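Local structure of laminin subunit ALPHA-1 (Mus musculus, 2JD4) at residues Ser39-Arg44 and Met173-Gln178; Gln46-Ile51 and Thr107-Tyr112; Gly79-Met84 and Met119-Gln124. The protein is a basement membrane laminin chain whose C-terminal LG4-5 domain pair, seen here with bound magnesium, probably anchors laminin-111 to cell surfaces. The protein carries 4 engineered substitutions. All blocks are in the same frame, centred on the assembly; numbering follows the deposited sequence.

Interaction 1: Ser39-Arg44 and Met173-Gln178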
loop_
_atom_site.group_PDB
_atom_site.type_symbol
_atom_site.label_atom_id
_atom_site.label_comp_id
_atom_site.label_asym_id
_atom_site.label_seq_id
_atom_site.Cartn_x
_atom_site.Cartn_y
_atom_site.Cartn_z
ATOM N N SER A 39 18.421 18.953 -19.633
ATOM C CA SER A 39 18.346 19.766 -18.435
ATOM C C SER A 39 19.691 20.099 -17.804
ATOM O O SER A 39 20.567 19.247 -17.697
ATOM C CB SER A 39 17.461 19.074 -17.392
ATOM O OG SER A 39 16.130 18.928 -17.862
ATOM N N ASP A 40 19.852 21.360 -17.414
ATOM C CA ASP A 40 21.053 21.810 -16.715
ATOM C C ASP A 40 20.480 22.253 -15.372
ATOM O O ASP A 40 19.994 23.371 -15.242
ATOM C CB ASP A 40 21.709 23.008 -17.403
ATOM C CG ASP A 40 23.026 23.402 -16.742
ATOM O OD1 ASP A 40 23.236 23.035 -15.565
ATOM O OD2 ASP A 40 23.847 24.081 -17.388
ATOM N N VAL A 41 20.521 21.371 -14.382
ATOM C CA VAL A 41 19.944 21.683 -13.076
ATOM C C VAL A 41 20.884 22.311 -12.052
ATOM O O VAL A 41 20.483 22.560 -10.914
ATOM C CB VAL A 41 19.330 20.417 -12.447
ATOM C CG1 VAL A 41 18.348 19.776 -13.427
ATOM C CG2 VAL A 41 20.427 19.435 -12.079
ATOM N N ARG A 42 22.126 22.567 -12.450
ATOM C CA ARG A 42 23.107 23.156 -11.539
ATOM C C ARG A 42 22.616 24.411 -10.816
ATOM O O ARG A 42 22.771 24.539 -9.599
ATOM C CB ARG A 42 24.398 23.475 -12.298
ATOM C CG ARG A 42 25.189 22.237 -12.721
ATOM C CD ARG A 42 26.392 22.623 -13.561
ATOM N NE ARG A 42 25.991 23.188 -14.848
ATOM C CZ ARG A 42 26.843 23.644 -15.759
ATOM N NH1 ARG A 42 28.148 23.605 -15.523
ATOM N NH2 ARG A 42 26.394 24.133 -16.906
ATOM N N LYS A 43 22.017 25.332 -11.559
ATOM C CA LYS A 43 21.532 26.574 -10.973
ATOM C C LYS A 43 20.016 26.671 -10.932
ATOM O O LYS A 43 19.465 27.648 -10.430
ATOM C CB LYS A 43 22.093 27.769 -11.753
ATOM C CG LYS A 43 23.568 28.054 -11.502
ATOM C CD LYS A 43 23.785 28.590 -10.091
ATOM C CE LYS A 43 25.249 28.920 -9.835
ATOM N NZ LYS A 43 25.748 29.967 -10.764
ATOM N N ARG A 44 19.334 25.660 -11.455
ATOM C CA ARG A 44 17.879 25.695 -11.468
ATOM C C ARG A 44 17.260 24.316 -11.650
ATOM O O ARG A 44 17.633 23.568 -12.555
ATOM C CB ARG A 44 17.402 26.632 -12.583
ATOM C CG ARG A 44 15.894 26.712 -12.760
ATOM C CD ARG A 44 15.524 27.834 -13.720
ATOM N NE ARG A 44 16.101 27.651 -15.050
ATOM C CZ ARG A 44 15.693 26.737 -15.925
ATOM N NH1 ARG A 44 14.700 25.915 -15.610
ATOM N NH2 ARG A 44 16.273 26.644 -17.115
ATOM N N MET A 173 7.547 17.168 -15.937
ATOM C CA MET A 173 8.416 18.088 -16.655
ATOM C C MET A 173 9.573 18.546 -15.777
ATOM O O MET A 173 9.407 18.746 -14.575
ATOM C CB MET A 173 7.638 19.331 -17.070
ATOM C CG MET A 173 6.485 19.100 -18.007
ATOM S SD MET A 173 5.630 20.666 -18.254
ATOM C CE MET A 173 7.013 21.743 -18.648
ATOM N N VAL A 174 10.740 18.718 -16.387
ATOM C CA VAL A 174 11.922 19.197 -15.680
ATOM C C VAL A 174 12.440 20.385 -16.494
ATOM O O VAL A 174 12.729 20.243 -17.683
ATOM C CB VAL A 174 13.014 18.115 -15.586
ATOM C CG1 VAL A 174 14.273 18.705 -14.973
ATOM C CG2 VAL A 174 12.529 16.951 -14.725
ATOM N N ASN A 175 12.528 21.557 -15.865
ATOM C CA ASN A 175 12.984 22.765 -16.550
ATOM C C ASN A 175 12.305 22.981 -17.912
ATOM O O ASN A 175 12.970 23.213 -18.930
ATOM C CB ASN A 175 14.516 22.743 -16.711
ATOM C CG ASN A 175 15.242 22.872 -15.377
ATOM O OD1 ASN A 175 14.622 22.770 -14.316
ATOM N ND2 ASN A 175 16.560 23.088 -15.424
ATOM N N GLY A 176 10.978 22.889 -17.923
ATOM C CA GLY A 176 10.220 23.111 -19.144
ATOM C C GLY A 176 10.127 21.985 -20.158
ATOM O O GLY A 176 9.410 22.112 -21.158
ATOM N N GLN A 177 10.842 20.889 -19.922
ATOM C CA GLN A 177 10.819 19.753 -20.844
ATOM C C GLN A 177 10.028 18.578 -20.287
ATOM O O GLN A 177 10.213 18.185 -19.138
ATOM C CB GLN A 177 12.239 19.270 -21.149
ATOM C CG GLN A 177 12.286 17.840 -21.697
ATOM C CD GLN A 177 13.648 17.184 -21.538
ATOM O OE1 GLN A 177 14.320 17.363 -20.521
ATOM N NE2 GLN A 177 14.051 16.405 -22.534
ATOM N N GLN A 178 9.159 18.008 -21.112
ATOM C CA GLN A 178 8.373 16.859 -20.687
ATOM C C GLN A 178 9.234 15.606 -20.869
ATOM O O GLN A 178 9.769 15.369 -21.947
ATOM C CB GLN A 178 7.091 16.762 -21.528
ATOM C CG GLN A 178 6.231 15.539 -21.234
ATOM C CD GLN A 178 4.881 15.587 -21.937
ATOM O OE1 GLN A 178 4.162 14.588 -21.990
ATOM N NE2 GLN A 178 4.529 16.754 -22.472
HETATM O O HOH W 1 16.502 16.660 -19.054
HETATM O O HOH W 2 17.865 23.949 -18.244
#
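The guanidinium of Arg44 has the amide nitrogen of Asn175 over one face, while CA of Asn175 sits at its edge, in plane. The two side chains come closest at Arg44 NH1 and Asn175 CG, 3.1 Å. The two planes are 41° apart and the two side chains run past one another head to tail, so the meeting is a tilted overlap and not a parallel stack. In Arg44, the bend at chi3 brings NH1 up to CG of Asn175. The Asn175 amide is gripped at its nitrogen: ND2 donates to Arg44 O over 3.1 Å, the N-H...O angle being 163°. The acceptor lies in the amide plane, whereas the donor stands 48° out of the carbonyl plane of Arg44. ND2 also gives a hydrogen to water 2, at 3.2 Å, and that water accepts a weak bond from Asp40 N. On the other branch, OD1 accepts from Gln46 N, fixing the amide's rotation.

Asn175 occupies the first corner of a type I' beta turn, Val174 to Gln177, the hairpin connection between strands 167-174 and 177-178. Gly176 follows with a positive phi, in a conformation where a CB would run into the preceding carbonyl oxygen. The turn thereby offers Asn175 to the loop that leads into strand 44-53 of this laminin G domain.

At the start of the loop, Ser39 OG rests on Val174 CG1 at 3.4 Å. Water 1 links Ser39 OG, 2.6 Å away, to Gln177 OE1, to which it donates at 2.7 Å. Within the loop, Arg42 grips Asp40 side-on: NE meets OD1 and NH2 meets OD2, each on the syn side of its carboxylate oxygen, and NH2-OD2 at 2.6 Å is a salt bridge.

Interaction 2: Gln46-Ile51 and Thr107-Tyr112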
loop_
_atom_site.group_PDB
_atom_site.type_symbol
_atom_site.label_atom_id
_atom_site.label_comp_id
_atom_site.label_asym_id
_atom_site.label_seq_id
_atom_site.Cartn_x
_atom_site.Cartn_y
_atom_site.Cartn_z
ATOM N N GLN A 46 13.367 22.879 -11.714
ATOM C CA GLN A 46 11.925 23.064 -11.634
ATOM C C GLN A 46 11.245 21.799 -12.121
ATOM O O GLN A 46 11.399 21.405 -13.278
ATOM C CB GLN A 46 11.447 24.237 -12.494
ATOM C CG GLN A 46 9.920 24.386 -12.480
ATOM C CD GLN A 46 9.396 25.400 -13.492
ATOM O OE1 GLN A 46 9.626 26.607 -13.364
ATOM N NE2 GLN A 46 8.690 24.910 -14.508
ATOM N N VAL A 47 10.493 21.166 -11.233
ATOM C CA VAL A 47 9.790 19.943 -11.579
ATOM C C VAL A 47 8.287 20.140 -11.435
ATOM O O VAL A 47 7.807 20.685 -10.435
ATOM C CB VAL A 47 10.224 18.773 -10.672
ATOM C CG1 VAL A 47 9.499 17.493 -11.082
ATOM C CG2 VAL A 47 11.736 18.577 -10.754
ATOM N N GLN A 48 7.546 19.710 -12.445
ATOM C CA GLN A 48 6.097 19.816 -12.412
ATOM C C GLN A 48 5.535 18.444 -12.762
ATOM O O GLN A 48 5.983 17.809 -13.717
ATOM C CB GLN A 48 5.611 20.862 -13.419
ATOM C CG GLN A 48 4.155 21.242 -13.256
ATOM C CD GLN A 48 3.726 22.318 -14.239
ATOM O OE1 GLN A 48 4.406 23.334 -14.399
ATOM N NE2 GLN A 48 2.591 22.103 -14.899
ATOM N N LEU A 49 4.558 17.990 -11.982
ATOM C CA LEU A 49 3.946 16.682 -12.207
ATOM C C LEU A 49 2.532 16.664 -11.647
ATOM O O LEU A 49 2.135 17.577 -10.941
ATOM C CB LEU A 49 4.795 15.589 -11.545
ATOM C CG LEU A 49 5.073 15.680 -10.040
ATOM C CD1 LEU A 49 3.904 15.082 -9.263
ATOM C CD2 LEU A 49 6.354 14.936 -9.711
ATOM N N SER A 50 1.763 15.635 -11.987
ATOM C CA SER A 50 0.398 15.504 -11.479
ATOM C C SER A 50 0.368 14.209 -10.677
ATOM O O SER A 50 0.961 13.211 -11.084
ATOM C CB SER A 50 -0.615 15.449 -12.631
ATOM O OG SER A 50 -0.371 14.336 -13.476
ATOM N N ILE A 51 -0.315 14.226 -9.538
ATOM C CA ILE A 51 -0.364 13.051 -8.689
ATOM C C ILE A 51 -1.743 12.810 -8.089
ATOM O O ILE A 51 -2.515 13.742 -7.873
ATOM C CB ILE A 51 0.693 13.182 -7.566
ATOM C CG1 ILE A 51 0.823 11.870 -6.787
ATOM C CG2 ILE A 51 0.320 14.335 -6.646
ATOM C CD1 ILE A 51 2.062 11.818 -5.904
ATOM N N THR A 107 -1.832 19.014 -9.059
ATOM C CA THR A 107 -0.664 19.408 -9.833
ATOM C C THR A 107 0.349 19.872 -8.793
ATOM O O THR A 107 0.000 20.598 -7.864
ATOM C CB THR A 107 -0.981 20.560 -10.802
ATOM O OG1 THR A 107 -1.413 21.704 -10.058
ATOM C CG2 THR A 107 -2.077 20.145 -11.770
ATOM N N VAL A 108 1.593 19.434 -8.936
ATOM C CA VAL A 108 2.638 19.791 -7.983
ATOM C C VAL A 108 3.858 20.367 -8.683
ATOM O O VAL A 108 4.241 19.914 -9.755
ATOM C CB VAL A 108 3.075 18.554 -7.169
ATOM C CG1 VAL A 108 4.275 18.901 -6.289
ATOM C CG2 VAL A 108 1.902 18.060 -6.312
ATOM N N LYS A 109 4.462 21.376 -8.069
ATOM C CA LYS A 109 5.643 22.002 -8.633
ATOM C C LYS A 109 6.665 22.266 -7.529
ATOM O O LYS A 109 6.314 22.767 -6.463
ATOM C CB LYS A 109 5.262 23.323 -9.313
ATOM C CG LYS A 109 6.418 24.020 -10.015
ATOM C CD LYS A 109 6.127 25.505 -10.222
ATOM C CE LYS A 109 4.853 25.744 -11.013
ATOM N NZ LYS A 109 4.566 27.206 -11.133
ATOM N N THR A 110 7.921 21.900 -7.772
ATOM C CA THR A 110 8.982 22.146 -6.805
ATOM C C THR A 110 10.013 22.981 -7.546
ATOM O O THR A 110 10.399 22.651 -8.669
ATOM C CB THR A 110 9.633 20.839 -6.282
ATOM O OG1 THR A 110 10.255 20.131 -7.360
ATOM C CG2 THR A 110 8.583 19.946 -5.628
ATOM N N GLU A 111 10.461 24.064 -6.923
ATOM C CA GLU A 111 11.409 24.940 -7.585
ATOM C C GLU A 111 12.588 25.449 -6.787
ATOM O O GLU A 111 12.426 26.069 -5.744
ATOM C CB GLU A 111 10.686 26.158 -8.152
ATOM C CG GLU A 111 9.944 25.921 -9.440
ATOM C CD GLU A 111 9.363 27.203 -9.993
ATOM O OE1 GLU A 111 8.146 27.432 -9.816
ATOM O OE2 GLU A 111 10.132 27.988 -10.588
ATOM N N TYR A 112 13.774 25.173 -7.313
ATOM C CA TYR A 112 15.024 25.649 -6.751
ATOM C C TYR A 112 15.545 26.557 -7.860
ATOM O O TYR A 112 15.782 26.100 -8.977
ATOM C CB TYR A 112 16.011 24.505 -6.533
ATOM C CG TYR A 112 17.467 24.911 -6.715
ATOM C CD1 TYR A 112 18.008 25.998 -6.022
ATOM C CD2 TYR A 112 18.298 24.214 -7.593
ATOM C CE1 TYR A 112 19.347 26.384 -6.208
ATOM C CE2 TYR A 112 19.635 24.587 -7.785
ATOM C CZ TYR A 112 20.151 25.672 -7.092
ATOM O OH TYR A 112 21.466 26.043 -7.290
#
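Gln46 faces Glu111 in a non-hydrogen-bonded antiparallel pair; their side chains run alongside one another off the same face. The aliphatic parts touch, Gln46 CG to Glu111 CG at 3.4 Å. Next, Val47 forms a hydrogen-bonded pair with Thr110: Val47 N donates to Thr110 O over 3.0 Å, and Thr110 N returns a bond to Val47 O. On the opposite face from Gln46, the Val47 CB packs against Thr110 OG1 at 3.6 Å; chi1 of 62° places that hydroxyl between the backbone N and carbonyl carbon of Thr110, and its hydrogen-bond partner is Tyr61 OH. Gln48 pairs with Lys109 without direct backbone bonds. Here the backbones are joined by CA-H...O contacts, with Gln48 CA 3.2 Å from Val108 O and Lys109 CA 3.1 Å from Val47 O. Leu49 and Val108 restore the hydrogen-bonded pattern in both directions; Val108 N reaches Leu49 O at 2.8 Å, 171° at the hydrogen. Leu49 CD1 lies 4.1 Å from Val108 CB, and past the Ser50-Thr107 pair the methyl group Ile51 CG2 meets Val108 CG2.

The strand axes approach to 4.7 Å and run 157° apart, the twisted antiparallel pairing of a laminin G beta sandwich. Val47 packs on Tyr61, and Leu49 and Ile51 on Ile60, of strand 58-64 in the facing sheet. Strands 44-53 and 106-113 are flanked within their own sheet by strand 167-174 beside the first and strand 116-121 beside the second.

Interaction 3: Gly79-Met84 and Met119-Gln124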
loop_
_atom_site.group_PDB
_atom_site.type_symbol
_atom_site.label_atom_id
_atom_site.label_comp_id
_atom_site.label_asym_id
_atom_site.label_seq_id
_atom_site.Cartn_x
_atom_site.Cartn_y
_atom_site.Cartn_z
ATOM N N GLY A 79 0.736 12.552 4.880
ATOM C CA GLY A 79 -0.177 13.135 3.917
ATOM C C GLY A 79 0.223 14.472 3.323
ATOM O O GLY A 79 -0.523 15.022 2.513
ATOM N N ARG A 80 1.389 14.996 3.703
ATOM C CA ARG A 80 1.844 16.289 3.186
ATOM C C ARG A 80 3.204 16.246 2.488
ATOM O O ARG A 80 4.036 15.381 2.765
ATOM C CB ARG A 80 1.862 17.325 4.314
ATOM C CG ARG A 80 0.473 17.653 4.852
ATOM C CD ARG A 80 0.490 18.864 5.779
ATOM N NE ARG A 80 -0.862 19.356 6.055
ATOM C CZ ARG A 80 -1.772 18.703 6.774
ATOM N NH1 ARG A 80 -1.487 17.522 7.304
ATOM N NH2 ARG A 80 -2.977 19.225 6.951
ATOM N N LEU A 81 3.427 17.213 1.599
ATOM C CA LEU A 81 4.652 17.296 0.809
ATOM C C LEU A 81 5.844 18.033 1.414
ATOM O O LEU A 81 5.693 19.085 2.042
ATOM C CB LEU A 81 4.327 17.917 -0.554
ATOM C CG LEU A 81 3.331 17.142 -1.421
ATOM C CD1 LEU A 81 2.953 17.959 -2.659
ATOM C CD2 LEU A 81 3.953 15.813 -1.818
ATOM N N HIS A 82 7.032 17.469 1.193
ATOM C CA HIS A 82 8.303 18.028 1.660
ATOM C C HIS A 82 9.321 17.977 0.513
ATOM O O HIS A 82 9.556 16.917 -0.065
ATOM C CB HIS A 82 8.836 17.219 2.851
ATOM C CG HIS A 82 7.908 17.193 4.023
ATOM N ND1 HIS A 82 7.869 18.198 4.965
ATOM C CD2 HIS A 82 6.958 16.298 4.389
ATOM C CE1 HIS A 82 6.935 17.926 5.860
ATOM N NE2 HIS A 82 6.367 16.779 5.533
ATOM N N PHE A 83 9.914 19.129 0.200
ATOM C CA PHE A 83 10.908 19.264 -0.868
ATOM C C PHE A 83 12.235 19.695 -0.252
ATOM O O PHE A 83 12.294 20.719 0.430
ATOM C CB PHE A 83 10.422 20.323 -1.883
ATOM C CG PHE A 83 11.470 20.777 -2.877
ATOM C CD1 PHE A 83 12.262 19.860 -3.565
ATOM C CD2 PHE A 83 11.622 22.136 -3.166
ATOM C CE1 PHE A 83 13.193 20.290 -4.537
ATOM C CE2 PHE A 83 12.542 22.572 -4.126
ATOM C CZ PHE A 83 13.329 21.649 -4.814
ATOM N N MET A 84 13.292 18.922 -0.478
ATOM C CA MET A 84 14.598 19.286 0.067
ATOM C C MET A 84 15.757 18.907 -0.851
ATOM O O MET A 84 15.674 17.957 -1.640
ATOM C CB MET A 84 14.802 18.645 1.448
ATOM C CG MET A 84 15.117 17.159 1.437
ATOM S SD MET A 84 15.478 16.535 3.112
ATOM C CE MET A 84 13.822 16.400 3.785
ATOM N N MET A 119 7.515 25.786 -3.207
ATOM C CA MET A 119 6.639 24.724 -3.699
ATOM C C MET A 119 5.263 25.249 -4.058
ATOM O O MET A 119 4.798 26.234 -3.489
ATOM C CB MET A 119 6.448 23.648 -2.635
ATOM C CG MET A 119 7.707 23.048 -2.076
ATOM S SD MET A 119 7.255 21.842 -0.821
ATOM C CE MET A 119 6.477 20.588 -1.899
ATOM N N THR A 120 4.603 24.565 -4.984
ATOM C CA THR A 120 3.264 24.951 -5.410
ATOM C C THR A 120 2.392 23.710 -5.559
ATOM O O THR A 120 2.825 22.706 -6.122
ATOM C CB THR A 120 3.293 25.684 -6.773
ATOM O OG1 THR A 120 4.237 26.763 -6.723
ATOM C CG2 THR A 120 1.917 26.238 -7.105
ATOM N N VAL A 121 1.175 23.773 -5.032
ATOM C CA VAL A 121 0.234 22.666 -5.150
ATOM C C VAL A 121 -1.087 23.260 -5.611
ATOM O O VAL A 121 -1.643 24.139 -4.959
ATOM C CB VAL A 121 0.028 21.913 -3.809
ATOM C CG1 VAL A 121 -1.029 20.808 -3.986
ATOM C CG2 VAL A 121 1.348 21.291 -3.352
ATOM N N ASP A 122 -1.574 22.787 -6.751
ATOM C CA ASP A 122 -2.817 23.277 -7.324
ATOM C C ASP A 122 -2.827 24.803 -7.428
ATOM O O ASP A 122 -3.835 25.438 -7.144
ATOM C CB ASP A 122 -4.023 22.808 -6.502
ATOM C CG ASP A 122 -4.169 21.291 -6.482
ATOM O OD1 ASP A 122 -3.874 20.653 -7.513
ATOM O OD2 ASP A 122 -4.588 20.738 -5.442
ATOM N N GLY A 123 -1.696 25.382 -7.822
ATOM C CA GLY A 123 -1.613 26.826 -7.980
ATOM C C GLY A 123 -1.318 27.662 -6.745
ATOM O O GLY A 123 -0.971 28.842 -6.869
ATOM N N GLN A 124 -1.462 27.079 -5.559
ATOM C CA GLN A 124 -1.193 27.811 -4.323
ATOM C C GLN A 124 0.302 27.723 -4.033
ATOM O O GLN A 124 0.822 26.657 -3.711
ATOM C CB GLN A 124 -2.014 27.225 -3.158
ATOM C CG GLN A 124 -1.654 25.793 -2.763
ATOM C CD GLN A 124 -2.689 25.132 -1.855
ATOM O OE1 GLN A 124 -2.970 25.610 -0.751
ATOM N NE2 GLN A 124 -3.255 24.020 -2.319
#
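Met119 lays its thioether end across Leu81 and Phe83: its CE methyl is 3.7 Å from Leu81 CB, and its SD is equally far from Phe83 CB. With CG anti to the carbonyl carbon of Met119 (chi1 -54°) and chi2 extended at 179°, the chain reaches straight across to strand 80-86; the bend at chi3 then swings the methyl toward Leu81. Sulfur and methyl therefore touch neighbouring inward-facing residues of the same strand, while the Met119 CG approaches the Phe83 ring obliquely, 4.2 Å from CD2. Since SD and CG both lie nearest Phe83 CB, the methionine overlaps the base of the phenylalanine.

The axes of the two short strand segments stay 9.1 Å apart at closest approach, a spacing bridged by side chains and too wide for backbone pairing. This is the packing of one sheet on the other in the laminin G sandwich: strand 80-86 belongs to one sheet and strand 116-121 to its partner. Leu81, Phe83, Met119 and Val121 all point inward between them, and all four are buried.

A second apolar meeting follows, where Leu81 CD1 reaches Val121 CG2 at 3.8 Å. Around the layer, Met119 also touches Leu74 and Val94, and the Phe83 ring meets that of Phe85 at about 50°. Beyond Val121 the strand turns back through a type I' turn to Gln124, with Val121 N donating to Gln124 O over 3.2 Å. At its first corner, the carboxylate of Asp122 accepts from Thr107 N through OD1 and hydrogen-bonds to His106 ND1 through OD2.

Interactions 1 and 2 have centres about 11 Å apart and share a sheet: Met173 N to Gln48 O and Asn175 N to Gln46 O, both 2.8 Å, are probable hydrogen bonds. Interaction 2 is about 8 Å, centre to centre, from interaction 3; Lys109 N to Thr120 O, 2.9 Å, continues the sheet to strand 116-121. Val108 CG2 packs on Leu81 CD1 at 3.8 Å, carrying interaction 2 into the layer between the sheets. Interactions 1 and 3 do not touch. This domain's magnesium site is made by Asp70, Leu87, Thr137 and Asp139; the side chains of Val41 and Phe83 lie about 10 and 14 Å from the ion, and Tyr112 of interaction 2 touches Leu87.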